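Local coordinates for Fe-regulated protein B (Neisseria meningitidis, PDB 4AIP), which probably takes part in iron uptake across the meningococcal outer membrane as a TonB-dependent transporter of the plug-and-barrel type, at residues G60-S65 and H494-A499; A194-V199 and P728-D733; E223-A228 and G238-Y243; G453-T458 and V487-H492. One frame throughout, in Å; residues are numbered along the deposited sequence.

Contact 1 (G60-S65 and H494-A499)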
loop_
_atom_site.group_PDB
_atom_site.type_symbol
_atom_site.label_atom_id
_atom_site.label_comp_id
_atom_site.label_asym_id
_atom_site.label_seq_id
_atom_site.Cartn_x
_atom_site.Cartn_y
_atom_site.Cartn_z
ATOM N N GLY B 60 15.028 -38.924 20.514
ATOM C CA GLY B 60 14.695 -37.494 20.851
ATOM C C GLY B 60 15.900 -36.580 21.028
ATOM O O GLY B 60 16.930 -36.810 20.404
ATOM N N ASP B 61 15.767 -35.537 21.864
ATOM C CA ASP B 61 16.911 -34.671 22.204
ATOM C C ASP B 61 17.580 -35.245 23.417
ATOM O O ASP B 61 16.918 -35.476 24.439
ATOM C CB ASP B 61 16.489 -33.244 22.537
ATOM C CG ASP B 61 15.939 -32.499 21.338
ATOM O OD1 ASP B 61 16.547 -32.536 20.242
ATOM O OD2 ASP B 61 14.885 -31.863 21.506
ATOM N N ARG B 62 18.883 -35.491 23.316
ATOM C CA ARG B 62 19.603 -36.159 24.397
ATOM C C ARG B 62 20.913 -35.507 24.792
ATOM O O ARG B 62 21.809 -36.190 25.265
ATOM C CB ARG B 62 19.857 -37.627 24.079
ATOM C CG ARG B 62 18.622 -38.477 24.034
ATOM C CD ARG B 62 18.852 -39.410 22.914
ATOM N NE ARG B 62 19.374 -40.726 23.204
ATOM C CZ ARG B 62 20.278 -41.407 22.497
ATOM N NH1 ARG B 62 20.921 -40.931 21.534
ATOM N NH2 ARG B 62 20.614 -42.600 22.783
ATOM N N GLN B 63 21.027 -34.202 24.609
ATOM C CA GLN B 63 22.209 -33.508 25.092
ATOM C C GLN B 63 21.852 -32.573 26.236
ATOM O O GLN B 63 22.266 -31.424 26.272
ATOM C CB GLN B 63 22.917 -32.809 23.958
ATOM C CG GLN B 63 23.578 -33.795 23.039
ATOM C CD GLN B 63 24.143 -33.150 21.831
ATOM O OE1 GLN B 63 23.729 -33.469 20.685
ATOM N NE2 GLN B 63 25.100 -32.218 22.051
ATOM N N GLY B 64 21.106 -33.137 27.185
ATOM C CA GLY B 64 20.445 -32.385 28.214
ATOM C C GLY B 64 19.594 -31.292 27.588
ATOM O O GLY B 64 18.519 -31.538 27.024
ATOM N N SER B 65 20.142 -30.093 27.623
ATOM C CA SER B 65 19.410 -28.907 27.266
ATOM C C SER B 65 20.121 -28.091 26.165
ATOM O O SER B 65 19.699 -26.961 25.807
ATOM C CB SER B 65 19.252 -28.060 28.538
ATOM O OG SER B 65 18.532 -26.908 28.283
ATOM N N HIS B 494 14.507 -44.415 30.292
ATOM C CA HIS B 494 14.123 -43.091 30.737
ATOM C C HIS B 494 15.310 -42.184 30.937
ATOM O O HIS B 494 15.140 -41.103 31.454
ATOM C CB HIS B 494 13.347 -43.161 32.063
ATOM C CG HIS B 494 12.075 -43.961 32.002
ATOM N ND1 HIS B 494 11.506 -44.542 33.120
ATOM C CD2 HIS B 494 11.255 -44.265 30.962
ATOM C CE1 HIS B 494 10.384 -45.154 32.776
ATOM N NE2 HIS B 494 10.218 -45.012 31.469
ATOM N N TRP B 495 16.517 -42.583 30.547
ATOM C CA TRP B 495 17.689 -41.772 30.904
ATOM C C TRP B 495 18.715 -41.651 29.816
ATOM O O TRP B 495 19.116 -42.699 29.247
ATOM C CB TRP B 495 18.447 -42.427 32.032
ATOM C CG TRP B 495 17.777 -42.495 33.321
ATOM C CD1 TRP B 495 17.017 -43.539 33.821
ATOM C CD2 TRP B 495 17.852 -41.519 34.365
ATOM N NE1 TRP B 495 16.595 -43.246 35.114
ATOM C CE2 TRP B 495 17.089 -42.016 35.469
ATOM C CE3 TRP B 495 18.476 -40.253 34.470
ATOM C CZ2 TRP B 495 16.923 -41.288 36.665
ATOM C CZ3 TRP B 495 18.307 -39.510 35.660
ATOM C CH2 TRP B 495 17.540 -40.038 36.755
ATOM N N SER B 496 19.215 -40.417 29.623
ATOM C CA SER B 496 20.426 -40.156 28.874
ATOM C C SER B 496 21.335 -39.279 29.666
ATOM O O SER B 496 20.870 -38.559 30.524
ATOM C CB SER B 496 20.106 -39.406 27.600
ATOM O OG SER B 496 18.997 -40.017 26.980
ATOM N N PHE B 497 22.632 -39.319 29.338
ATOM C CA PHE B 497 23.636 -38.439 29.887
ATOM C C PHE B 497 24.544 -38.117 28.717
ATOM O O PHE B 497 24.616 -38.896 27.761
ATOM C CB PHE B 497 24.424 -39.138 31.001
ATOM C CG PHE B 497 23.557 -39.794 32.036
ATOM C CD1 PHE B 497 23.029 -41.070 31.816
ATOM C CD2 PHE B 497 23.259 -39.138 33.216
ATOM C CE1 PHE B 497 22.200 -41.681 32.761
ATOM C CE2 PHE B 497 22.423 -39.706 34.152
ATOM C CZ PHE B 497 21.888 -40.999 33.934
ATOM N N SER B 498 25.248 -36.995 28.785
ATOM C CA SER B 498 25.847 -36.423 27.606
ATOM C C SER B 498 27.053 -35.665 27.951
ATOM O O SER B 498 27.138 -35.080 29.043
ATOM C CB SER B 498 24.953 -35.342 27.040
ATOM O OG SER B 498 23.654 -35.821 26.915
ATOM N N ALA B 499 27.938 -35.584 26.972
ATOM C CA ALA B 499 29.128 -34.773 27.039
ATOM C C ALA B 499 29.574 -34.551 25.623
ATOM O O ALA B 499 29.415 -35.430 24.796
ATOM C CB ALA B 499 30.241 -35.494 27.853
#

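Contact 2 (A194-V199 and P728-D733). Unlike the reference sequence in segment 194-199: N197 (reference Glu).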
loop_
_atom_site.group_PDB
_atom_site.type_symbol
_atom_site.label_atom_id
_atom_site.label_comp_id
_atom_site.label_asym_id
_atom_site.label_seq_id
_atom_site.Cartn_x
_atom_site.Cartn_y
_atom_site.Cartn_z
ATOM N N ALA B 194 -4.934 -6.426 20.233
ATOM C CA ALA B 194 -4.195 -6.206 21.448
ATOM C C ALA B 194 -4.533 -4.878 22.068
ATOM O O ALA B 194 -4.458 -3.860 21.414
ATOM C CB ALA B 194 -2.733 -6.295 21.193
ATOM N N SER B 195 -4.820 -4.877 23.365
ATOM C CA SER B 195 -5.143 -3.615 24.034
ATOM C C SER B 195 -3.994 -2.706 24.118
ATOM O O SER B 195 -4.189 -1.526 24.142
ATOM C CB SER B 195 -5.699 -3.813 25.434
ATOM O OG SER B 195 -4.630 -4.125 26.319
ATOM N N ASN B 196 -2.792 -3.243 24.150
ATOM C CA ASN B 196 -1.638 -2.413 24.431
ATOM C C ASN B 196 -0.520 -2.524 23.414
ATOM O O ASN B 196 0.551 -2.993 23.780
ATOM C CB ASN B 196 -1.084 -2.765 25.817
ATOM C CG ASN B 196 0.055 -1.840 26.264
ATOM O OD1 ASN B 196 0.430 -0.891 25.558
ATOM N ND2 ASN B 196 0.617 -2.118 27.442
ATOM N N ASN B 197 -0.682 -2.082 22.166
ATOM C CA ASN B 197 -1.839 -1.421 21.548
ATOM C C ASN B 197 -1.604 -1.909 20.115
ATOM O O ASN B 197 -0.665 -1.462 19.459
ATOM C CB ASN B 197 -1.700 0.129 21.629
ATOM C CG ASN B 197 -3.046 0.950 21.265
ATOM O OD1 ASN B 197 -4.134 0.384 21.130
ATOM N ND2 ASN B 197 -2.935 2.296 21.156
ATOM N N GLY B 198 -2.395 -2.870 19.655
ATOM C CA GLY B 198 -2.268 -3.266 18.271
ATOM C C GLY B 198 -3.423 -4.015 17.654
ATOM O O GLY B 198 -4.346 -4.478 18.343
ATOM N N VAL B 199 -3.342 -4.170 16.346
ATOM C CA VAL B 199 -4.334 -4.897 15.600
ATOM C C VAL B 199 -3.608 -5.718 14.505
ATOM O O VAL B 199 -2.638 -5.255 13.896
ATOM C CB VAL B 199 -5.455 -3.886 15.137
ATOM C CG1 VAL B 199 -5.282 -3.422 13.707
ATOM C CG2 VAL B 199 -6.857 -4.445 15.409
ATOM N N PRO B 728 11.653 -0.054 28.318
ATOM C CA PRO B 728 11.053 -0.961 29.294
ATOM C C PRO B 728 10.277 -2.080 28.636
ATOM O O PRO B 728 9.981 -2.028 27.454
ATOM C CB PRO B 728 10.108 -0.046 30.110
ATOM C CG PRO B 728 9.829 1.114 29.255
ATOM C CD PRO B 728 10.926 1.225 28.197
ATOM N N GLY B 729 9.955 -3.105 29.420
ATOM C CA GLY B 729 9.026 -4.170 28.980
ATOM C C GLY B 729 7.625 -3.625 28.725
ATOM O O GLY B 729 7.255 -2.525 29.200
ATOM N N VAL B 730 6.828 -4.387 27.982
ATOM C CA VAL B 730 5.532 -3.900 27.670
ATOM C C VAL B 730 4.781 -3.980 28.951
ATOM O O VAL B 730 4.873 -4.966 29.701
ATOM C CB VAL B 730 4.820 -4.678 26.509
ATOM C CG1 VAL B 730 3.405 -4.101 26.243
ATOM C CG2 VAL B 730 5.674 -4.634 25.148
ATOM N N GLY B 731 4.055 -2.919 29.264
ATOM C CA GLY B 731 3.154 -3.021 30.364
ATOM C C GLY B 731 2.087 -4.026 30.042
ATOM O O GLY B 731 2.159 -4.771 29.075
ATOM N N ARG B 732 1.085 -4.073 30.884
ATOM C CA ARG B 732 -0.009 -5.013 30.707
ATOM C C ARG B 732 -0.762 -4.840 29.373
ATOM O O ARG B 732 -0.833 -3.744 28.867
ATOM C CB ARG B 732 -0.927 -4.741 31.859
ATOM C CG ARG B 732 -2.205 -5.405 31.870
ATOM C CD ARG B 732 -2.996 -4.548 32.881
ATOM N NE ARG B 732 -3.742 -5.382 33.820
ATOM C CZ ARG B 732 -4.762 -6.172 33.458
ATOM N NH1 ARG B 732 -5.144 -6.220 32.183
ATOM N NH2 ARG B 732 -5.409 -6.910 34.353
ATOM N N ASP B 733 -1.338 -5.926 28.858
ATOM C CA ASP B 733 -1.684 -6.108 27.430
ATOM C C ASP B 733 -2.677 -7.237 27.404
ATOM O O ASP B 733 -2.377 -8.358 27.876
ATOM C CB ASP B 733 -0.438 -6.530 26.616
ATOM C CG ASP B 733 -0.674 -6.557 25.048
ATOM O OD1 ASP B 733 -1.594 -5.837 24.557
ATOM O OD2 ASP B 733 0.104 -7.256 24.286
#

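Contact 3 (E223-A228 and G238-Y243)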
loop_
_atom_site.group_PDB
_atom_site.type_symbol
_atom_site.label_atom_id
_atom_site.label_comp_id
_atom_site.label_asym_id
_atom_site.label_seq_id
_atom_site.Cartn_x
_atom_site.Cartn_y
_atom_site.Cartn_z
ATOM N N GLU B 223 1.053 -2.057 15.042
ATOM C CA GLU B 223 1.255 -1.831 16.487
ATOM C C GLU B 223 1.510 -0.368 16.786
ATOM O O GLU B 223 2.365 0.256 16.170
ATOM C CB GLU B 223 2.444 -2.661 17.004
ATOM C CG GLU B 223 2.253 -4.174 16.945
ATOM C CD GLU B 223 3.322 -4.961 17.720
ATOM O OE1 GLU B 223 4.532 -4.556 17.744
ATOM O OE2 GLU B 223 2.957 -6.013 18.324
ATOM N N LYS B 224 0.800 0.149 17.780
ATOM C CA LYS B 224 1.025 1.518 18.241
ATOM C C LYS B 224 2.169 1.601 19.258
ATOM O O LYS B 224 2.694 0.571 19.655
ATOM C CB LYS B 224 -0.270 2.035 18.853
ATOM C CG LYS B 224 -1.095 2.881 17.930
ATOM C CD LYS B 224 -1.414 2.285 16.597
ATOM C CE LYS B 224 -1.263 3.376 15.518
ATOM N NZ LYS B 224 -1.255 2.845 14.123
ATOM N N ASP B 225 2.567 2.828 19.632
ATOM C CA ASP B 225 3.383 3.071 20.811
ATOM C C ASP B 225 2.834 2.256 21.993
ATOM O O ASP B 225 1.601 2.335 22.288
ATOM C CB ASP B 225 3.395 4.553 21.178
ATOM C CG ASP B 225 4.242 5.349 20.228
ATOM O OD1 ASP B 225 4.936 4.744 19.364
ATOM O OD2 ASP B 225 4.260 6.587 20.346
ATOM N N TYR B 226 3.708 1.455 22.624
ATOM C CA TYR B 226 3.283 0.631 23.732
ATOM C C TYR B 226 3.414 1.358 25.059
ATOM O O TYR B 226 4.305 2.186 25.250
ATOM C CB TYR B 226 4.034 -0.715 23.765
ATOM C CG TYR B 226 5.466 -0.639 24.219
ATOM C CD1 TYR B 226 6.491 -0.399 23.311
ATOM C CD2 TYR B 226 5.796 -0.810 25.570
ATOM C CE1 TYR B 226 7.804 -0.338 23.702
ATOM C CE2 TYR B 226 7.135 -0.744 25.991
ATOM C CZ TYR B 226 8.134 -0.507 25.037
ATOM O OH TYR B 226 9.444 -0.401 25.418
ATOM N N GLU B 227 2.498 1.025 25.960
ATOM C CA GLU B 227 2.494 1.551 27.306
ATOM C C GLU B 227 3.353 0.636 28.192
ATOM O O GLU B 227 3.118 -0.561 28.261
ATOM C CB GLU B 227 1.060 1.600 27.795
ATOM C CG GLU B 227 0.833 2.210 29.153
ATOM C CD GLU B 227 -0.651 2.450 29.429
ATOM O OE1 GLU B 227 -1.361 2.929 28.513
ATOM O OE2 GLU B 227 -1.087 2.166 30.569
ATOM N N ALA B 228 4.372 1.188 28.843
ATOM C CA ALA B 228 5.154 0.412 29.823
ATOM C C ALA B 228 4.360 0.201 31.118
ATOM O O ALA B 228 3.265 0.756 31.291
ATOM C CB ALA B 228 6.436 1.083 30.103
ATOM N N GLY B 238 3.300 11.108 29.344
ATOM C CA GLY B 238 2.407 10.022 28.992
ATOM C C GLY B 238 2.949 8.687 29.483
ATOM O O GLY B 238 4.022 8.595 30.074
ATOM N N LYS B 239 2.207 7.629 29.226
ATOM C CA LYS B 239 2.643 6.306 29.617
ATOM C C LYS B 239 3.220 5.468 28.457
ATOM O O LYS B 239 3.626 4.318 28.644
ATOM C CB LYS B 239 1.476 5.559 30.225
ATOM C CG LYS B 239 0.862 6.226 31.397
ATOM C CD LYS B 239 -0.333 5.437 31.850
ATOM C CE LYS B 239 -0.773 5.835 33.250
ATOM N NZ LYS B 239 -1.079 7.291 33.364
ATOM N N THR B 240 3.240 6.027 27.259
ATOM C CA THR B 240 3.683 5.263 26.119
ATOM C C THR B 240 5.147 5.539 25.821
ATOM O O THR B 240 5.670 6.591 26.126
ATOM C CB THR B 240 2.777 5.446 24.868
ATOM O OG1 THR B 240 2.815 6.797 24.411
ATOM C CG2 THR B 240 1.358 5.024 25.149
ATOM N N VAL B 241 5.808 4.541 25.260
ATOM C CA VAL B 241 7.201 4.653 24.798
ATOM C C VAL B 241 7.233 5.269 23.416
ATOM O O VAL B 241 6.789 4.659 22.454
ATOM C CB VAL B 241 7.892 3.259 24.823
ATOM C CG1 VAL B 241 9.281 3.360 24.390
ATOM C CG2 VAL B 241 7.847 2.706 26.219
ATOM N N PRO B 242 7.741 6.496 23.322
ATOM C CA PRO B 242 7.786 7.169 22.030
ATOM C C PRO B 242 8.528 6.368 20.941
ATOM O O PRO B 242 9.576 5.787 21.199
ATOM C CB PRO B 242 8.486 8.495 22.348
ATOM C CG PRO B 242 8.226 8.707 23.766
ATOM C CD PRO B 242 8.276 7.355 24.389
ATOM N N TYR B 243 7.894 6.320 19.772
ATOM C CA TYR B 243 8.422 5.772 18.512
ATOM C C TYR B 243 8.688 4.292 18.530
ATOM O O TYR B 243 9.654 3.801 17.983
ATOM C CB TYR B 243 9.641 6.544 18.026
ATOM C CG TYR B 243 9.377 8.000 17.900
ATOM C CD1 TYR B 243 8.677 8.520 16.793
ATOM C CD2 TYR B 243 9.804 8.879 18.891
ATOM C CE1 TYR B 243 8.443 9.877 16.673
ATOM C CE2 TYR B 243 9.555 10.253 18.774
ATOM C CZ TYR B 243 8.887 10.736 17.668
ATOM O OH TYR B 243 8.670 12.075 17.592
#

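Contact 4 (G453-T458 and V487-H492)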
loop_
_atom_site.group_PDB
_atom_site.type_symbol
_atom_site.label_atom_id
_atom_site.label_comp_id
_atom_site.label_asym_id
_atom_site.label_seq_id
_atom_site.Cartn_x
_atom_site.Cartn_y
_atom_site.Cartn_z
ATOM N N GLY B 453 26.356 -50.512 21.767
ATOM C CA GLY B 453 25.810 -50.795 23.104
ATOM C C GLY B 453 24.752 -49.737 23.344
ATOM O O GLY B 453 23.899 -49.509 22.491
ATOM N N ASP B 454 24.780 -49.064 24.483
ATOM C CA ASP B 454 23.763 -48.033 24.639
ATOM C C ASP B 454 24.394 -46.622 24.721
ATOM O O ASP B 454 23.882 -45.681 25.344
ATOM C CB ASP B 454 22.661 -48.433 25.652
ATOM C CG ASP B 454 23.202 -49.056 26.881
ATOM O OD1 ASP B 454 24.395 -48.832 27.189
ATOM O OD2 ASP B 454 22.438 -49.754 27.580
ATOM N N PHE B 455 25.524 -46.554 24.000
ATOM C CA PHE B 455 26.302 -45.369 23.690
ATOM C C PHE B 455 26.068 -44.900 22.273
ATOM O O PHE B 455 25.894 -45.715 21.398
ATOM C CB PHE B 455 27.776 -45.692 23.793
ATOM C CG PHE B 455 28.261 -45.775 25.176
ATOM C CD1 PHE B 455 28.646 -44.631 25.844
ATOM C CD2 PHE B 455 28.322 -47.001 25.835
ATOM C CE1 PHE B 455 29.084 -44.690 27.147
ATOM C CE2 PHE B 455 28.771 -47.085 27.167
ATOM C CZ PHE B 455 29.151 -45.938 27.812
ATOM N N THR B 456 26.066 -43.587 22.059
ATOM C CA THR B 456 26.059 -42.997 20.753
ATOM C C THR B 456 27.244 -42.032 20.709
ATOM O O THR B 456 27.314 -41.080 21.487
ATOM C CB THR B 456 24.727 -42.316 20.449
ATOM O OG1 THR B 456 23.731 -43.325 20.205
ATOM C CG2 THR B 456 24.848 -41.426 19.188
ATOM N N LEU B 457 28.191 -42.311 19.808
ATOM C CA LEU B 457 29.440 -41.550 19.723
ATOM C C LEU B 457 29.474 -40.776 18.434
ATOM O O LEU B 457 28.997 -41.270 17.425
ATOM C CB LEU B 457 30.644 -42.500 19.812
ATOM C CG LEU B 457 30.561 -43.378 21.083
ATOM C CD1 LEU B 457 31.389 -44.668 20.978
ATOM C CD2 LEU B 457 30.963 -42.642 22.345
ATOM N N THR B 458 30.023 -39.568 18.482
ATOM C CA THR B 458 29.913 -38.620 17.381
ATOM C C THR B 458 31.319 -38.064 17.244
ATOM O O THR B 458 31.917 -37.632 18.278
ATOM C CB THR B 458 28.855 -37.509 17.664
ATOM O OG1 THR B 458 27.553 -38.094 17.668
ATOM C CG2 THR B 458 28.868 -36.414 16.588
ATOM N N VAL B 487 29.457 -37.645 23.092
ATOM C CA VAL B 487 29.031 -38.910 23.635
ATOM C C VAL B 487 27.652 -38.766 24.220
ATOM O O VAL B 487 27.416 -37.871 24.991
ATOM C CB VAL B 487 29.933 -39.368 24.834
ATOM C CG1 VAL B 487 29.611 -40.817 25.199
ATOM C CG2 VAL B 487 31.410 -39.207 24.524
ATOM N N ILE B 488 26.768 -39.687 23.887
ATOM C CA ILE B 488 25.539 -39.839 24.616
ATOM C C ILE B 488 25.473 -41.273 25.139
ATOM O O ILE B 488 25.774 -42.236 24.422
ATOM C CB ILE B 488 24.280 -39.567 23.763
ATOM C CG1 ILE B 488 24.301 -38.156 23.160
ATOM C CG2 ILE B 488 23.023 -39.820 24.611
ATOM C CD1 ILE B 488 23.421 -38.020 21.885
ATOM N N TRP B 489 25.043 -41.398 26.388
ATOM C CA TRP B 489 24.845 -42.689 26.983
ATOM C C TRP B 489 23.420 -42.869 27.460
ATOM O O TRP B 489 22.912 -42.099 28.236
ATOM C CB TRP B 489 25.849 -42.843 28.107
ATOM C CG TRP B 489 25.766 -44.148 28.796
ATOM C CD1 TRP B 489 25.653 -45.381 28.232
ATOM C CD2 TRP B 489 25.776 -44.334 30.194
ATOM N NE1 TRP B 489 25.574 -46.334 29.198
ATOM C CE2 TRP B 489 25.667 -45.729 30.426
ATOM C CE3 TRP B 489 25.874 -43.451 31.283
ATOM C CZ2 TRP B 489 25.665 -46.287 31.723
ATOM C CZ3 TRP B 489 25.869 -43.971 32.559
ATOM C CH2 TRP B 489 25.755 -45.397 32.782
ATOM N N GLN B 490 22.777 -43.911 26.985
ATOM C CA GLN B 490 21.424 -44.180 27.355
ATOM C C GLN B 490 21.270 -45.578 27.975
ATOM O O GLN B 490 20.863 -46.528 27.322
ATOM C CB GLN B 490 20.481 -43.955 26.168
ATOM C CG GLN B 490 19.088 -44.454 26.443
ATOM C CD GLN B 490 17.977 -43.696 25.737
ATOM O OE1 GLN B 490 18.148 -43.150 24.627
ATOM N NE2 GLN B 490 16.798 -43.659 26.389
ATOM N N PRO B 491 21.561 -45.684 29.271
ATOM C CA PRO B 491 21.566 -46.944 30.026
ATOM C C PRO B 491 20.217 -47.558 30.315
ATOM O O PRO B 491 20.142 -48.757 30.550
ATOM C CB PRO B 491 22.191 -46.564 31.352
ATOM C CG PRO B 491 22.472 -45.133 31.296
ATOM C CD PRO B 491 21.908 -44.526 30.098
ATOM N N HIS B 492 19.185 -46.722 30.376
ATOM C CA HIS B 492 17.822 -47.092 30.817
ATOM C C HIS B 492 16.984 -46.367 29.806
ATOM O O HIS B 492 17.450 -45.412 29.176
ATOM C CB HIS B 492 17.497 -46.567 32.246
ATOM C CG HIS B 492 16.104 -46.885 32.735
ATOM N ND1 HIS B 492 15.791 -48.085 33.338
ATOM C CD2 HIS B 492 14.959 -46.156 32.731
ATOM C CE1 HIS B 492 14.511 -48.091 33.673
ATOM N NE2 HIS B 492 13.978 -46.940 33.298
#

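Contact 1 (G60-S65 and H494-A499)
S498 makes the hydrogen bond that joins these two segments: its OG donates to R62 O over 2.5 Å, a short bond in which the hydroxyl is tilted 21° out of the carbonyl plane. The C=O...OG angle of 136° shows that the serine reaches the oxygen from one flank and not end-on. This position of OG follows from chi1 of -50°, which sets the hydroxyl opposite the carbonyl carbon of S498, on a CB that already points toward the loop. Serine suits the place because a small hydroxyl can serve a backbone carbonyl of an irregular loop.

The remaining contacts are van der Waals. The loop lies close on the same hydroxyl, with Q63 CA 3.3 Å from S498 OG, and G64 follows with its backbone N nearby. Two residues along the strand, S496 OG meets the aliphatic root of R62, 3.3 Å from CG, and lies obliquely to the guanidinium. The arginine chain bends at chi2 and chi3 beyond this point, and its NE finds a partner in Q490 OE1 of the adjacent strand. A flexible, amphipathic chain can thus rest on a serine and still donate a hydrogen bond from NE to the amide oxygen of Q490.

S496 and S498 point toward the loop, whereas F497 and A499 point away from it. Small polar residues facing the plug on one side of a strand, with an apolar row on its other side, fit the plug-in-barrel fold of TonB-dependent transporters, here where the start of the plug rests against the wall.

Contact 2 (A194-V199 and P728-D733)
N196 and D733 face each other through complementary groups, the backbone N-H of the one and the carboxylate of the other. N196 N donates to D733 OD1 over 2.9 Å, and the approach is almost in line with the C-O bond. The carboxylate reaches it because CG of D733 stands opposite its own backbone N (chi1 -172°), which carries OD1 also to within 3.6 Å of A194 CB. An acidic side chain suits this largely enclosed spot, since it can accept the N-H of a turn; its other oxygen, OD2, has a long, weak ion pair with R735.

The amide of N196 reaches one residue back, to R732. ND2 donates to R732 O at 2.6 Å, with the acceptor lying close to the amide plane, although the nitrogen itself sits above the carbonyl plane and 39° out of it. At the other end of the amide, OD1 accepts from E227 N, and bonds at both ends fix the rotation of the group. Asparagine is apt here because it offers a donor and an acceptor side by side. V730 runs past the amide in the reverse sense, and its CG1 comes to 3.6 Å from ND2, an apolar wall beside the polar pair.

Residues 194-198 form the tight turn between strands 185-194 and 198-209, closed by paired backbone bonds of A194 and G198. D733 begins strand 733-741, the neighbour of 185-194, and S195 OG takes the N-H of V734; the contact therefore lies at one rim of the barrel, where its first and last strands are joined.

Contact 3 (E223-A228 and G238-Y243)
The long loop between barrel strands 212-223 and 246-259 folds back on itself here, and a single beta bridge pairs E227 with T240. Two backbone hydrogen bonds flank that pair: V241 N donates to Y226 O at 2.8 Å, nearly straight at 168°, and A228 N donates to K239 O at 3.2 Å. The carbonyl oxygens also draw in neighbouring CA-H groups, T240 CA lying 3.3 Å from Y226 O and E227 CA the same distance from K239 O.

Y226 and V241 supply the apolar part. The tyrosine takes up the crowded position between its N and carbonyl carbon (chi1 74°), which brings the ring back although its CB leaves in the other direction. V241 CG2 then sits over one face, displaced toward the rim, in a CH-pi contact 3.8 Å from the ring centroid. A branched valine offers a methyl for this, while the tyrosine's hydroxyl reaches beyond to P728 O.

Such a hairpin-like excursion belongs to the loops that link neighbouring strands at the rim of a TonB-dependent barrel. E227 and K239 extend side by side in the same direction, CG of the first 3.6 Å from CB of the second, but E227 OE2 and K239 NZ stay 5.8 Å apart. D225 packs its CB 3.8 Å from T240 CB; its OD1 accepts from S244 N and A245 N, a task suited to a short carboxylate.

Contact 4 (G453-T458 and V487-H492)
D454 O is gripped by Q490 N, which donates to it over 2.7 Å along a nearly straight path, and W489 CA adds a CA-H...O contact at 3.5 Å. The pair lies at the open end of a beta hairpin of the barrel, formed by strands 455-469 and 475-490; the segments 455-458 and 487-490 run antiparallel, their axes 172° apart. Further in, T456 and I488 form the hydrogen-bonded pair, each N donating to the other's O. Their beta-branched side chains suit an extended chain and lie on the face where both touch R62 of the plug.

The other face carries F455, L457, V487 and W489. The F455 ring and the five-membered ring of W489 make an offset stack, centroids 4.2 Å apart and planes at 18°, with W489 CD1 over the centre of the phenyl ring. V487 CG1 meets the edge of that ring in its plane and lies 3.6 Å from L457 CD2. Large aromatics on this face are consistent with the aromatic belts of outer-membrane barrels. With W489 CG opposite the backbone N (chi1 -179°) and the ring turned about chi2, the indole lies alongside D454, and NE1 makes a weak hydrogen bond of 3.4 Å to OD1.

How the contacts relate
From the N terminus, residues 60-65 open contact 1, which closes only at 494-499 and ties the start of the plug to the barrel wall. Contact 2 opens inside that loop, at 194-199, and closes beyond it at 728-733, so the two cross; it joins the first barrel strands to the last. Contact 3, a local closure between strands 212-223 and 246-259, and contact 4, which pairs two successive strands, follow in series, and each nests inside both larger loops. Contacts 1 and 4 touch through backbone bonds between strands 475-490 and 495-506. Contacts 2 and 3 also touch, G731 N meeting E227 O, and contact 3 lies across the chain's centre from contacts 1 and 4.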